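Local coordinates for toxin protein (Yersinia entomophaga, PDB 6AQK) that probably acts as an ADP-ribosyltransferase toxin, transferring ADP-ribose from NAD+ to a target in the host cell, at residues N53-W58 / R70-D75; P28-F33 / I78-T83; S43-I48 / P188-M193; P17-Q22 / G85-E90. All blocks are in the same frame, centred on the assembly; numbering follows the deposited sequence.

Interaction 1: N53-W58 / R70-D75; sequences NFISKW and RDISHD. With PT (platinum (II) ion), chain D.
I72 drives its side chain into W58, and this is where the contact is tight. The delta methyl of I72 sits over one face of the indole, with CD1 3.6 Å from the centroid of the five-membered ring of W58 and only 8° off the ring normal, a textbook CH-pi contact. I72 CG2 lies near the rim of the six-membered ring, 3.7 Å from W58 CE3. The two branches thus divide the indole between them, an arrangement set by I72 CG1 standing anti to the carbonyl carbon (chi1 -81°) while CG2 stands anti to the backbone N. The indole cannot rotate freely beneath them: its NE1 donates to the backbone O of Y29 in helix 27-39, and F33 meets it edge-to-face.

Toward S73 and H74 the packing slackens. The side chains of I55 and I72 come no closer than 4.2 Å, CG2 to CG2, and the delta methyl CD1 of I55 comes no nearer than 4.1 Å to H74 CA. S73 turns away and serves as the N-cap of helix 74-90, its OG taking the N-H of K76. H74, exposed at the first turn of that helix, binds a platinum(II) ion through ND1 at 2.4 Å, and M51 SD at the start of helix 51-63 is the second protein ligand. I55 CD1 lies 4.0 Å from the same platinum. The inner half therefore rests on dispersion and CH-pi contact against a tethered indole, whereas the outer half offers a soft sulfur and an imidazole nitrogen, ligands well suited to a soft metal such as platinum(II).

Interaction 2: P28-F33 / I78-T83; sequences PYYSSF and IEVQKT
The carbonyl oxygen of E79 is gripped twice by T83, once by the backbone N of the helix ladder and once by the side-chain hydroxyl, T83 OG1 to E79 O 3.0 Å. The two donors arrive from opposite faces of the carbonyl plane, the hydroxyl 36° out of it. This bond holds T83 with OG1 anti to its carbonyl carbon (chi1 -70°), and the rest of the side chain faces Y30, whose phenol crosses it at about a right angle: Y30 CE2 is 3.7 Å from T83 CG2, and Y30 OH is 3.3 Å from T83 OG1. Helices 27-39 and 74-90 meet here steeply, at -79° with their local axes 10.6 Å apart, and V80 is wedged between the rings of Y30 and F33. Its CG1 lies over one face of F33, 3.8 Å from the ring centroid, while CG2 sits 4.0 Å above the plane of Y30, toward the rim. The other helix has a similar double grip of different geometry, S32 OG and S32 N both donating to P28 O, the hydroxyl in the carbonyl plane on a lone pair. From helix 51-63, F54 meets F33 edge-to-face, and W58 touches V80.

Interaction 3: S43-I48 / P188-M193; sequences SHYDSI and PLYNRM
Y190 reaches from a type II turn into the 43-48 loop, its ring projecting from a CB that already points at that loop. Over the centre of one face sits L189 CG of its own segment, 3.6 Å above the plane. Further out, Y190 CE2 meets the imidazole of H44 obliquely, 3.5 Å from H44 CD2, the side chains crossing at about a right angle and the ring planes inclined at 39°. CE2 also touches Y45, 3.9 Å from CD2 of that ring, and CE1 and CZ pass the carbonyl O of S43. At the tip, OH lies 3.3 Å from H44 CA and accepts a weak bond from Y45 N at 3.0 Å, bent to 132°.

The loop receiving it is stiffened internally. H44 O takes both N and OG of S47, closing a type I turn, and H44 ND1 accepts from D46 N. Y45 CG stands between its backbone N and carbonyl carbon (chi1 59°), bringing the ring under H44 and against L189 CD2. Y45 OH bonds D88 of helix 74-90, and Y190 also packs on L37 of helix 27-39. The contact thus joins the loop between helices 27-39 and 51-63 to the turn leading into strand 192-200 of the five-stranded mixed sheet.

Interaction 4: P17-Q22 / G85-E90; sequences PALYKQ and GKIDAE
The chain at P17-A18, just where it turns into helix 19-23, comes close to the last turns of helix 74-90, with the CA atoms of A18 and I87 5.4 Å apart. The residue facing the long helix is an alanine, its methyl pointing toward it, consistent with so close an approach. A18 CB lies 3.9 Å from K86 CB and 3.7 Å from I87 CG1, so it is seated between side chains of successive residues.

I87 and A18 bury the largest areas. CG1 of I87, anti to the carbonyl carbon (chi1 -71°), runs up against the backbone where A18 joins L19, 3.6 Å from L19 N. The delta methyl carries on past L19 CA to Q22, where I87 CD1 is 4.1 Å from Q22 CB, and the other branch, CG2, looks toward L19 CD1.

One polar bond spans the contact. E90, extended beyond CG, brings its carboxylate over to the backbone of A18, and A18 N donates to E90 OE1 at 2.9 Å with a fairly straight 159° angle. The N-H arrives on the syn side, 15° out of the carboxylate plane. That same oxygen also accepts from Y94 OH, so two donors hold it and the carboxylate is probably kept in its ionised form.

Y94 also packs against P17, following the end of helix 74-90. On the other flank, K21 and Q22 rest on Y30 of helix 27-39, which places helix 19-23 between the start of that helix and the C-terminal end of helix 74-90.

Helix 74-90 runs through interactions 1, 2 and 4, which use its N-terminal end, middle and C-terminal end in turn. Interactions 1 and 2 have centres 10 Å apart and share a polar seam, where Y29 OH takes D71 N at 2.8 Å. The centres of interactions 2 and 4 are 11 Å apart, and Y30 bridges them, CE1 being 3.6 Å from K21 O. Interaction 3 joins the helices to the turn before strand 192-200; its Y45 is also tied to helix 74-90, Y45 O to Q81 NE2 at 2.9 Å. The platinum at H74 belongs to interaction 1, the outermost of the four; the centre of interaction 1 lies about 22 Å from the centre of the chain.

Interaction 1: N53-W58 / R70-D75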
loop_
_atom_site.group_PDB
_atom_site.type_symbol
_atom_site.label_atom_id
_atom_site.label_comp_id
_atom_site.label_asym_id
_atom_site.label_seq_id
_atom_site.Cartn_x
_atom_site.Cartn_y
_atom_site.Cartn_z
ATOM N N ASN A 53 -3.269 25.216 -1.869
ATOM C CA ASN A 53 -3.031 24.574 -0.612
ATOM C C ASN A 53 -2.530 23.126 -0.828
ATOM O O ASN A 53 -1.705 22.664 -0.056
ATOM C CB ASN A 53 -4.271 24.551 0.316
ATOM C CG ASN A 53 -3.875 24.200 1.722
ATOM O OD1 ASN A 53 -2.878 24.732 2.212
ATOM N ND2 ASN A 53 -4.569 23.214 2.353
ATOM N N PHE A 54 -3.104 22.429 -1.808
ATOM C CA PHE A 54 -2.677 21.057 -2.071
ATOM C C PHE A 54 -1.187 21.035 -2.421
ATOM O O PHE A 54 -0.353 20.273 -1.857
ATOM C CB PHE A 54 -3.532 20.421 -3.164
ATOM C CG PHE A 54 -3.146 19.000 -3.434
ATOM C CD1 PHE A 54 -3.680 17.976 -2.670
ATOM C CD2 PHE A 54 -2.159 18.708 -4.355
ATOM C CE1 PHE A 54 -3.264 16.675 -2.886
ATOM C CE2 PHE A 54 -1.707 17.396 -4.537
ATOM C CZ PHE A 54 -2.276 16.407 -3.820
ATOM N N ILE A 55 -0.824 21.892 -3.360
ATOM C CA ILE A 55 0.544 21.937 -3.833
ATOM C C ILE A 55 1.495 22.210 -2.711
ATOM O O ILE A 55 2.542 21.542 -2.589
ATOM C CB ILE A 55 0.686 22.915 -5.026
ATOM C CG1 ILE A 55 0.020 22.293 -6.255
ATOM C CG2 ILE A 55 2.148 23.181 -5.336
ATOM C CD1 ILE A 55 -0.398 23.278 -7.348
ATOM N N SER A 56 1.126 23.153 -1.846
ATOM C CA SER A 56 1.950 23.506 -0.714
ATOM C C SER A 56 2.254 22.322 0.265
ATOM O O SER A 56 3.414 22.017 0.637
ATOM C CB SER A 56 1.305 24.688 0.006
ATOM O OG SER A 56 2.097 24.975 1.135
ATOM N N LYS A 57 1.197 21.595 0.595
ATOM C CA LYS A 57 1.314 20.405 1.408
ATOM C C LYS A 57 2.117 19.322 0.699
ATOM O O LYS A 57 2.990 18.694 1.283
ATOM C CB LYS A 57 -0.109 19.856 1.687
ATOM C CG LYS A 57 -0.160 18.679 2.667
ATOM C CD LYS A 57 0.590 19.004 3.964
ATOM C CE LYS A 57 -0.228 18.639 5.176
ATOM N NZ LYS A 57 0.403 19.256 6.368
ATOM N N TRP A 58 1.789 19.100 -0.576
ATOM C CA TRP A 58 2.493 18.102 -1.376
ATOM C C TRP A 58 4.007 18.390 -1.372
ATOM O O TRP A 58 4.834 17.481 -1.128
ATOM C CB TRP A 58 1.901 18.107 -2.792
ATOM C CG TRP A 58 2.492 17.112 -3.725
ATOM C CD1 TRP A 58 3.123 15.917 -3.419
ATOM C CD2 TRP A 58 2.491 17.228 -5.129
ATOM N NE1 TRP A 58 3.510 15.287 -4.600
ATOM C CE2 TRP A 58 3.119 16.084 -5.654
ATOM C CE3 TRP A 58 2.010 18.206 -6.008
ATOM C CZ2 TRP A 58 3.337 15.928 -7.045
ATOM C CZ3 TRP A 58 2.209 18.054 -7.330
ATOM C CH2 TRP A 58 2.867 16.910 -7.858
ATOM N N ARG A 70 11.704 17.149 -5.132
ATOM C CA ARG A 70 11.893 18.591 -5.064
ATOM C C ARG A 70 11.261 19.399 -6.188
ATOM O O ARG A 70 11.006 20.569 -5.997
ATOM C CB ARG A 70 13.384 18.928 -4.937
ATOM N N ASP A 71 10.975 18.833 -7.358
ATOM C CA ASP A 71 10.465 19.685 -8.471
ATOM C C ASP A 71 8.931 19.778 -8.453
ATOM O O ASP A 71 8.277 19.413 -9.425
ATOM C CB ASP A 71 10.977 19.180 -9.839
ATOM N N ILE A 72 8.347 20.215 -7.331
ATOM C CA ILE A 72 6.895 20.197 -7.192
ATOM C C ILE A 72 6.366 21.598 -7.556
ATOM O O ILE A 72 6.857 22.591 -7.044
ATOM C CB ILE A 72 6.452 19.675 -5.798
ATOM C CG1 ILE A 72 6.477 18.153 -5.790
ATOM C CG2 ILE A 72 5.045 20.169 -5.453
ATOM C CD1 ILE A 72 6.322 17.541 -4.430
ATOM N N SER A 73 5.350 21.641 -8.414
ATOM C CA SER A 73 4.867 22.843 -9.089
ATOM C C SER A 73 3.509 22.557 -9.699
ATOM O O SER A 73 3.066 21.414 -9.714
ATOM C CB SER A 73 5.832 23.214 -10.237
ATOM O OG SER A 73 5.788 22.190 -11.229
ATOM N N HIS A 74 2.880 23.568 -10.305
ATOM C CA HIS A 74 1.592 23.381 -10.893
ATOM C C HIS A 74 1.713 22.422 -12.056
ATOM O O HIS A 74 0.832 21.576 -12.231
ATOM C CB HIS A 74 0.955 24.723 -11.331
ATOM C CG HIS A 74 0.006 24.589 -12.477
ATOM N ND1 HIS A 74 -1.335 24.316 -12.308
ATOM C CD2 HIS A 74 0.204 24.686 -13.815
ATOM C CE1 HIS A 74 -1.922 24.244 -13.491
ATOM N NE2 HIS A 74 -1.011 24.472 -14.422
ATOM N N ASP A 75 2.795 22.524 -12.847
ATOM C CA ASP A 75 3.051 21.560 -13.966
ATOM C C ASP A 75 3.181 20.110 -13.477
ATOM O O ASP A 75 2.686 19.167 -14.117
ATOM C CB ASP A 75 4.344 21.863 -14.752
ATOM C CG ASP A 75 4.287 23.197 -15.499
ATOM O OD1 ASP A 75 3.175 23.673 -15.806
ATOM O OD2 ASP A 75 5.365 23.771 -15.764
HETATM PT PT PT D . -2.428 25.093 -10.344
#

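Interaction 2: P28-F33 / I78-T83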
loop_
_atom_site.group_PDB
_atom_site.type_symbol
_atom_site.label_atom_id
_atom_site.label_comp_id
_atom_site.label_asym_id
_atom_site.label_seq_id
_atom_site.Cartn_x
_atom_site.Cartn_y
_atom_site.Cartn_z
ATOM N N PRO A 28 8.584 8.861 -5.536
ATOM C CA PRO A 28 8.400 9.857 -4.460
ATOM C C PRO A 28 7.370 10.965 -4.767
ATOM O O PRO A 28 6.675 11.412 -3.863
ATOM C CB PRO A 28 9.817 10.482 -4.328
ATOM C CG PRO A 28 10.747 9.392 -4.769
ATOM C CD PRO A 28 10.014 8.790 -5.932
ATOM N N TYR A 29 7.304 11.400 -6.020
ATOM C CA TYR A 29 6.299 12.392 -6.433
ATOM C C TYR A 29 4.867 11.790 -6.287
ATOM O O TYR A 29 3.959 12.426 -5.798
ATOM C CB TYR A 29 6.511 12.816 -7.870
ATOM C CG TYR A 29 7.716 13.730 -8.014
ATOM C CD1 TYR A 29 7.595 15.070 -7.821
ATOM C CD2 TYR A 29 9.006 13.209 -8.274
ATOM C CE1 TYR A 29 8.703 15.913 -7.949
ATOM C CE2 TYR A 29 10.123 14.052 -8.391
ATOM C CZ TYR A 29 9.943 15.386 -8.234
ATOM O OH TYR A 29 10.991 16.237 -8.294
ATOM N N TYR A 30 4.697 10.572 -6.721
ATOM C CA TYR A 30 3.356 9.881 -6.681
ATOM C C TYR A 30 2.948 9.541 -5.264
ATOM O O TYR A 30 1.767 9.751 -4.843
ATOM C CB TYR A 30 3.371 8.594 -7.585
ATOM C CG TYR A 30 3.302 9.017 -9.024
ATOM C CD1 TYR A 30 4.459 9.416 -9.694
ATOM C CD2 TYR A 30 2.079 9.123 -9.685
ATOM C CE1 TYR A 30 4.407 9.914 -10.984
ATOM C CE2 TYR A 30 2.015 9.629 -10.980
ATOM C CZ TYR A 30 3.193 10.028 -11.614
ATOM O OH TYR A 30 3.195 10.501 -12.861
ATOM N N SER A 31 3.913 8.995 -4.524
ATOM C CA SER A 31 3.685 8.653 -3.139
ATOM C C SER A 31 3.316 9.907 -2.306
ATOM O O SER A 31 2.336 9.915 -1.576
ATOM C CB SER A 31 4.915 7.984 -2.538
ATOM O OG SER A 31 4.561 7.551 -1.237
ATOM N N SER A 32 4.092 10.975 -2.454
ATOM C CA SER A 32 3.835 12.181 -1.732
ATOM C C SER A 32 2.507 12.879 -2.116
ATOM O O SER A 32 1.825 13.498 -1.243
ATOM C CB SER A 32 5.077 13.100 -1.820
ATOM O OG SER A 32 5.275 13.593 -3.126
ATOM N N PHE A 33 2.109 12.762 -3.384
ATOM C CA PHE A 33 0.847 13.269 -3.857
ATOM C C PHE A 33 -0.325 12.497 -3.120
ATOM O O PHE A 33 -1.280 13.140 -2.625
ATOM C CB PHE A 33 0.719 13.040 -5.337
ATOM C CG PHE A 33 -0.484 13.685 -6.008
ATOM C CD1 PHE A 33 -1.759 13.055 -6.039
ATOM C CD2 PHE A 33 -0.331 14.843 -6.734
ATOM C CE1 PHE A 33 -2.841 13.657 -6.670
ATOM C CE2 PHE A 33 -1.398 15.420 -7.386
ATOM C CZ PHE A 33 -2.665 14.829 -7.349
ATOM N N ILE A 78 -0.237 18.870 -12.520
ATOM C CA ILE A 78 -1.054 18.429 -13.661
ATOM C C ILE A 78 -0.589 17.096 -14.212
ATOM O O ILE A 78 -1.423 16.248 -14.531
ATOM C CB ILE A 78 -1.142 19.519 -14.764
ATOM C CG1 ILE A 78 -1.878 20.756 -14.218
ATOM C CG2 ILE A 78 -1.880 18.973 -15.989
ATOM C CD1 ILE A 78 -3.337 20.525 -13.829
ATOM N N GLU A 79 0.728 16.903 -14.281
ATOM C CA GLU A 79 1.261 15.649 -14.787
ATOM C C GLU A 79 0.827 14.424 -13.919
ATOM O O GLU A 79 0.362 13.380 -14.460
ATOM C CB GLU A 79 2.760 15.768 -14.925
ATOM C CG GLU A 79 3.519 14.555 -15.475
ATOM C CD GLU A 79 5.017 14.641 -15.162
ATOM O OE1 GLU A 79 5.560 15.735 -14.929
ATOM O OE2 GLU A 79 5.684 13.601 -15.133
ATOM N N VAL A 80 1.000 14.565 -12.608
ATOM C CA VAL A 80 0.713 13.500 -11.660
ATOM C C VAL A 80 -0.792 13.186 -11.670
ATOM O O VAL A 80 -1.182 12.043 -11.767
ATOM C CB VAL A 80 1.285 13.791 -10.278
ATOM C CG1 VAL A 80 0.733 12.741 -9.262
ATOM C CG2 VAL A 80 2.824 13.848 -10.330
ATOM N N GLN A 81 -1.644 14.220 -11.627
ATOM C CA GLN A 81 -3.098 14.033 -11.661
ATOM C C GLN A 81 -3.564 13.286 -12.926
ATOM O O GLN A 81 -4.346 12.351 -12.850
ATOM C CB GLN A 81 -3.806 15.410 -11.487
ATOM C CG GLN A 81 -5.294 15.334 -11.391
ATOM C CD GLN A 81 -5.933 16.692 -11.329
ATOM O OE1 GLN A 81 -5.694 17.508 -12.224
ATOM N NE2 GLN A 81 -6.700 16.975 -10.238
ATOM N N LYS A 82 -3.075 13.691 -14.109
ATOM C CA LYS A 82 -3.433 13.022 -15.334
ATOM C C LYS A 82 -2.942 11.566 -15.352
ATOM O O LYS A 82 -3.655 10.689 -15.801
ATOM C CB LYS A 82 -2.860 13.788 -16.541
ATOM C CG LYS A 82 -3.437 15.192 -16.664
ATOM N N THR A 83 -1.754 11.312 -14.803
ATOM C CA THR A 83 -1.173 9.972 -14.845
ATOM C C THR A 83 -2.042 9.057 -13.986
ATOM O O THR A 83 -2.329 7.972 -14.421
ATOM C CB THR A 83 0.284 9.980 -14.398
ATOM O OG1 THR A 83 1.067 10.642 -15.386
ATOM C CG2 THR A 83 0.854 8.634 -14.351
#

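Interaction 3: S43-I48 / P188-M193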
loop_
_atom_site.group_PDB
_atom_site.type_symbol
_atom_site.label_atom_id
_atom_site.label_comp_id
_atom_site.label_asym_id
_atom_site.label_seq_id
_atom_site.Cartn_x
_atom_site.Cartn_y
_atom_site.Cartn_z
ATOM N N SER A 43 -11.428 13.691 -1.360
ATOM C CA SER A 43 -12.157 12.405 -1.645
ATOM C C SER A 43 -11.694 11.702 -2.892
ATOM O O SER A 43 -11.731 10.478 -2.983
ATOM C CB SER A 43 -13.681 12.580 -1.689
ATOM O OG SER A 43 -14.063 13.632 -2.532
ATOM N N HIS A 44 -11.240 12.478 -3.869
ATOM C CA HIS A 44 -10.849 11.916 -5.124
ATOM C C HIS A 44 -9.829 12.824 -5.759
ATOM O O HIS A 44 -10.005 14.020 -5.763
ATOM C CB HIS A 44 -12.049 11.707 -6.043
ATOM C CG HIS A 44 -11.735 10.815 -7.209
ATOM N ND1 HIS A 44 -11.143 11.284 -8.358
ATOM C CD2 HIS A 44 -11.864 9.480 -7.368
ATOM C CE1 HIS A 44 -10.976 10.284 -9.200
ATOM N NE2 HIS A 44 -11.392 9.174 -8.620
ATOM N N TYR A 45 -8.806 12.232 -6.341
ATOM C CA TYR A 45 -7.686 12.980 -6.970
ATOM C C TYR A 45 -8.135 13.898 -8.105
ATOM O O TYR A 45 -7.411 14.862 -8.425
ATOM C CB TYR A 45 -6.579 12.040 -7.526
ATOM C CG TYR A 45 -6.994 11.045 -8.579
ATOM C CD1 TYR A 45 -7.112 11.391 -9.924
ATOM C CD2 TYR A 45 -7.281 9.734 -8.231
ATOM C CE1 TYR A 45 -7.531 10.459 -10.888
ATOM C CE2 TYR A 45 -7.643 8.792 -9.171
ATOM C CZ TYR A 45 -7.800 9.176 -10.502
ATOM O OH TYR A 45 -8.163 8.214 -11.363
ATOM N N ASP A 46 -9.241 13.554 -8.746
ATOM C CA ASP A 46 -9.842 14.486 -9.739
ATOM C C ASP A 46 -10.625 15.667 -9.163
ATOM O O ASP A 46 -10.928 16.558 -9.877
ATOM C CB ASP A 46 -10.676 13.727 -10.762
ATOM C CG ASP A 46 -9.813 13.104 -11.843
ATOM O OD1 ASP A 46 -8.716 13.638 -12.118
ATOM O OD2 ASP A 46 -10.186 12.065 -12.400
ATOM N N SER A 47 -10.885 15.710 -7.864
ATOM C CA SER A 47 -11.722 16.755 -7.301
ATOM C C SER A 47 -10.922 17.548 -6.285
ATOM O O SER A 47 -11.284 17.586 -5.129
ATOM C CB SER A 47 -12.968 16.092 -6.660
ATOM O OG SER A 47 -12.667 15.514 -5.380
ATOM N N ILE A 48 -9.837 18.199 -6.691
ATOM C CA ILE A 48 -9.017 18.979 -5.770
ATOM C C ILE A 48 -9.367 20.449 -5.971
ATOM O O ILE A 48 -8.969 21.030 -6.953
ATOM C CB ILE A 48 -7.500 18.732 -5.976
ATOM C CG1 ILE A 48 -7.215 17.241 -5.728
ATOM C CG2 ILE A 48 -6.671 19.666 -5.077
ATOM C CD1 ILE A 48 -5.860 16.759 -6.170
ATOM N N PRO A 188 -5.052 -0.963 -7.215
ATOM C CA PRO A 188 -5.225 0.419 -7.545
ATOM C C PRO A 188 -5.529 1.355 -6.392
ATOM O O PRO A 188 -5.954 0.942 -5.306
ATOM C CB PRO A 188 -6.403 0.362 -8.555
ATOM C CG PRO A 188 -7.228 -0.723 -7.979
ATOM C CD PRO A 188 -6.234 -1.745 -7.568
ATOM N N LEU A 189 -5.290 2.638 -6.620
ATOM C CA LEU A 189 -5.744 3.659 -5.662
ATOM C C LEU A 189 -7.251 3.466 -5.344
ATOM O O LEU A 189 -8.061 3.218 -6.262
ATOM C CB LEU A 189 -5.507 5.041 -6.241
ATOM C CG LEU A 189 -5.757 6.226 -5.262
ATOM C CD1 LEU A 189 -4.921 6.093 -3.980
ATOM C CD2 LEU A 189 -5.449 7.535 -5.964
ATOM N N TYR A 190 -7.630 3.530 -4.080
ATOM C CA TYR A 190 -9.020 3.277 -3.609
ATOM C C TYR A 190 -9.479 1.839 -3.699
ATOM O O TYR A 190 -10.643 1.551 -3.450
ATOM C CB TYR A 190 -10.084 4.225 -4.195
ATOM C CG TYR A 190 -9.618 5.663 -4.344
ATOM C CD1 TYR A 190 -9.099 6.375 -3.274
ATOM C CD2 TYR A 190 -9.787 6.344 -5.557
ATOM C CE1 TYR A 190 -8.671 7.694 -3.397
ATOM C CE2 TYR A 190 -9.345 7.681 -5.693
ATOM C CZ TYR A 190 -8.824 8.355 -4.621
ATOM O OH TYR A 190 -8.422 9.670 -4.734
ATOM N N ASN A 191 -8.556 0.904 -3.930
ATOM C CA ASN A 191 -8.875 -0.506 -3.879
ATOM C C ASN A 191 -9.612 -0.813 -2.581
ATOM O O ASN A 191 -9.198 -0.367 -1.505
ATOM C CB ASN A 191 -7.578 -1.302 -3.956
ATOM C CG ASN A 191 -7.793 -2.783 -3.885
ATOM O OD1 ASN A 191 -8.481 -3.315 -4.732
ATOM N ND2 ASN A 191 -7.198 -3.449 -2.876
ATOM N N ARG A 192 -10.678 -1.596 -2.697
ATOM C CA ARG A 192 -11.464 -2.000 -1.551
ATOM C C ARG A 192 -10.912 -3.236 -0.914
ATOM O O ARG A 192 -10.695 -4.240 -1.582
ATOM C CB ARG A 192 -12.945 -2.241 -1.972
ATOM C CG ARG A 192 -13.652 -0.924 -2.308
ATOM C CD ARG A 192 -15.121 -1.018 -2.716
ATOM N NE ARG A 192 -15.482 -2.354 -3.158
ATOM C CZ ARG A 192 -16.289 -3.219 -2.523
ATOM N NH1 ARG A 192 -16.513 -4.399 -3.072
ATOM N NH2 ARG A 192 -16.901 -2.928 -1.368
ATOM N N MET A 193 -10.752 -3.168 0.391
ATOM C CA MET A 193 -10.323 -4.319 1.183
ATOM C C MET A 193 -11.137 -4.407 2.484
ATOM O O MET A 193 -11.659 -3.416 2.993
ATOM C CB MET A 193 -8.841 -4.269 1.470
ATOM C CG MET A 193 -8.355 -3.161 2.364
ATOM S SD MET A 193 -6.562 -3.260 2.771
ATOM C CE MET A 193 -5.876 -3.124 1.143
#

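Interaction 4: P17-Q22 / G85-E90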
loop_
_atom_site.group_PDB
_atom_site.type_symbol
_atom_site.label_atom_id
_atom_site.label_comp_id
_atom_site.label_asym_id
_atom_site.label_seq_id
_atom_site.Cartn_x
_atom_site.Cartn_y
_atom_site.Cartn_z
ATOM N N PRO A 17 2.065 0.874 -20.132
ATOM C CA PRO A 17 1.246 1.210 -18.957
ATOM C C PRO A 17 1.687 2.458 -18.210
ATOM O O PRO A 17 2.871 2.650 -17.923
ATOM C CB PRO A 17 1.425 -0.007 -18.094
ATOM C CG PRO A 17 1.526 -1.151 -19.074
ATOM C CD PRO A 17 2.326 -0.580 -20.226
ATOM N N ALA A 18 0.754 3.373 -17.996
ATOM C CA ALA A 18 0.984 4.521 -17.185
ATOM C C ALA A 18 1.408 4.144 -15.791
ATOM O O ALA A 18 2.113 4.926 -15.135
ATOM C CB ALA A 18 -0.266 5.379 -17.154
ATOM N N LEU A 19 1.019 2.951 -15.344
ATOM C CA LEU A 19 1.518 2.461 -14.045
ATOM C C LEU A 19 3.051 2.537 -13.860
ATOM O O LEU A 19 3.516 2.804 -12.726
ATOM C CB LEU A 19 1.019 1.046 -13.767
ATOM C CG LEU A 19 1.256 0.372 -12.463
ATOM C CD1 LEU A 19 0.682 1.269 -11.384
ATOM C CD2 LEU A 19 0.541 -0.973 -12.408
ATOM N N TYR A 20 3.834 2.312 -14.937
ATOM C CA TYR A 20 5.290 2.413 -14.844
ATOM C C TYR A 20 5.731 3.762 -14.295
ATOM O O TYR A 20 6.733 3.822 -13.546
ATOM C CB TYR A 20 5.982 2.276 -16.191
ATOM C CG TYR A 20 6.111 0.865 -16.704
ATOM C CD1 TYR A 20 7.058 -0.026 -16.191
ATOM C CD2 TYR A 20 5.385 0.461 -17.809
ATOM C CE1 TYR A 20 7.146 -1.321 -16.728
ATOM C CE2 TYR A 20 5.461 -0.806 -18.335
ATOM C CZ TYR A 20 6.317 -1.688 -17.817
ATOM O OH TYR A 20 6.290 -2.889 -18.438
ATOM N N LYS A 21 5.094 4.839 -14.741
ATOM C CA LYS A 21 5.400 6.184 -14.212
ATOM C C LYS A 21 5.351 6.325 -12.681
ATOM O O LYS A 21 6.164 7.029 -12.102
ATOM C CB LYS A 21 4.564 7.300 -14.874
ATOM C CG LYS A 21 4.828 7.498 -16.378
ATOM C CD LYS A 21 3.797 8.440 -16.984
ATOM N N GLN A 22 4.423 5.636 -12.025
ATOM C CA GLN A 22 4.297 5.688 -10.595
ATOM C C GLN A 22 5.324 4.799 -9.872
ATOM O O GLN A 22 5.640 5.029 -8.708
ATOM C CB GLN A 22 2.882 5.157 -10.278
ATOM C CG GLN A 22 2.493 5.229 -8.842
ATOM C CD GLN A 22 2.783 4.021 -8.020
ATOM O OE1 GLN A 22 3.134 2.962 -8.503
ATOM N NE2 GLN A 22 2.655 4.198 -6.690
ATOM N N GLY A 85 -5.203 9.392 -13.367
ATOM C CA GLY A 85 -6.330 9.235 -14.277
ATOM C C GLY A 85 -6.140 8.169 -15.317
ATOM O O GLY A 85 -6.989 7.252 -15.454
ATOM N N LYS A 86 -4.989 8.235 -16.015
ATOM C CA LYS A 86 -4.649 7.216 -16.989
ATOM C C LYS A 86 -4.510 5.857 -16.433
ATOM O O LYS A 86 -4.959 4.911 -17.076
ATOM C CB LYS A 86 -3.395 7.553 -17.807
ATOM C CG LYS A 86 -3.565 8.841 -18.591
ATOM C CD LYS A 86 -2.920 8.745 -19.986
ATOM C CE LYS A 86 -1.427 8.569 -19.913
ATOM N NZ LYS A 86 -0.808 9.723 -19.181
ATOM N N ILE A 87 -3.904 5.739 -15.227
ATOM C CA ILE A 87 -3.739 4.425 -14.619
ATOM C C ILE A 87 -5.122 3.762 -14.411
ATOM O O ILE A 87 -5.301 2.602 -14.683
ATOM C CB ILE A 87 -2.912 4.547 -13.300
ATOM C CG1 ILE A 87 -1.465 4.858 -13.641
ATOM C CG2 ILE A 87 -2.983 3.305 -12.484
ATOM C CD1 ILE A 87 -0.613 5.276 -12.464
ATOM N N ASP A 88 -6.077 4.547 -13.968
ATOM C CA ASP A 88 -7.428 4.011 -13.707
ATOM C C ASP A 88 -8.171 3.696 -15.006
ATOM O O ASP A 88 -8.897 2.725 -15.062
ATOM C CB ASP A 88 -8.199 4.997 -12.795
ATOM C CG ASP A 88 -7.838 4.842 -11.324
ATOM O OD1 ASP A 88 -7.526 3.705 -10.966
ATOM O OD2 ASP A 88 -7.886 5.817 -10.541
ATOM N N ALA A 89 -7.967 4.524 -16.040
ATOM C CA ALA A 89 -8.517 4.304 -17.383
ATOM C C ALA A 89 -8.026 3.018 -18.014
ATOM O O ALA A 89 -8.832 2.227 -18.564
ATOM C CB ALA A 89 -8.202 5.474 -18.219
ATOM N N GLU A 90 -6.734 2.741 -17.776
ATOM C CA GLU A 90 -6.079 1.566 -18.303
ATOM C C GLU A 90 -6.343 0.334 -17.536
ATOM O O GLU A 90 -5.954 -0.776 -17.984
ATOM C CB GLU A 90 -4.569 1.804 -18.371
ATOM C CG GLU A 90 -4.188 2.941 -19.329
ATOM C CD GLU A 90 -2.738 3.246 -19.396
ATOM O OE1 GLU A 90 -1.952 2.632 -18.649
ATOM O OE2 GLU A 90 -2.345 4.091 -20.245
#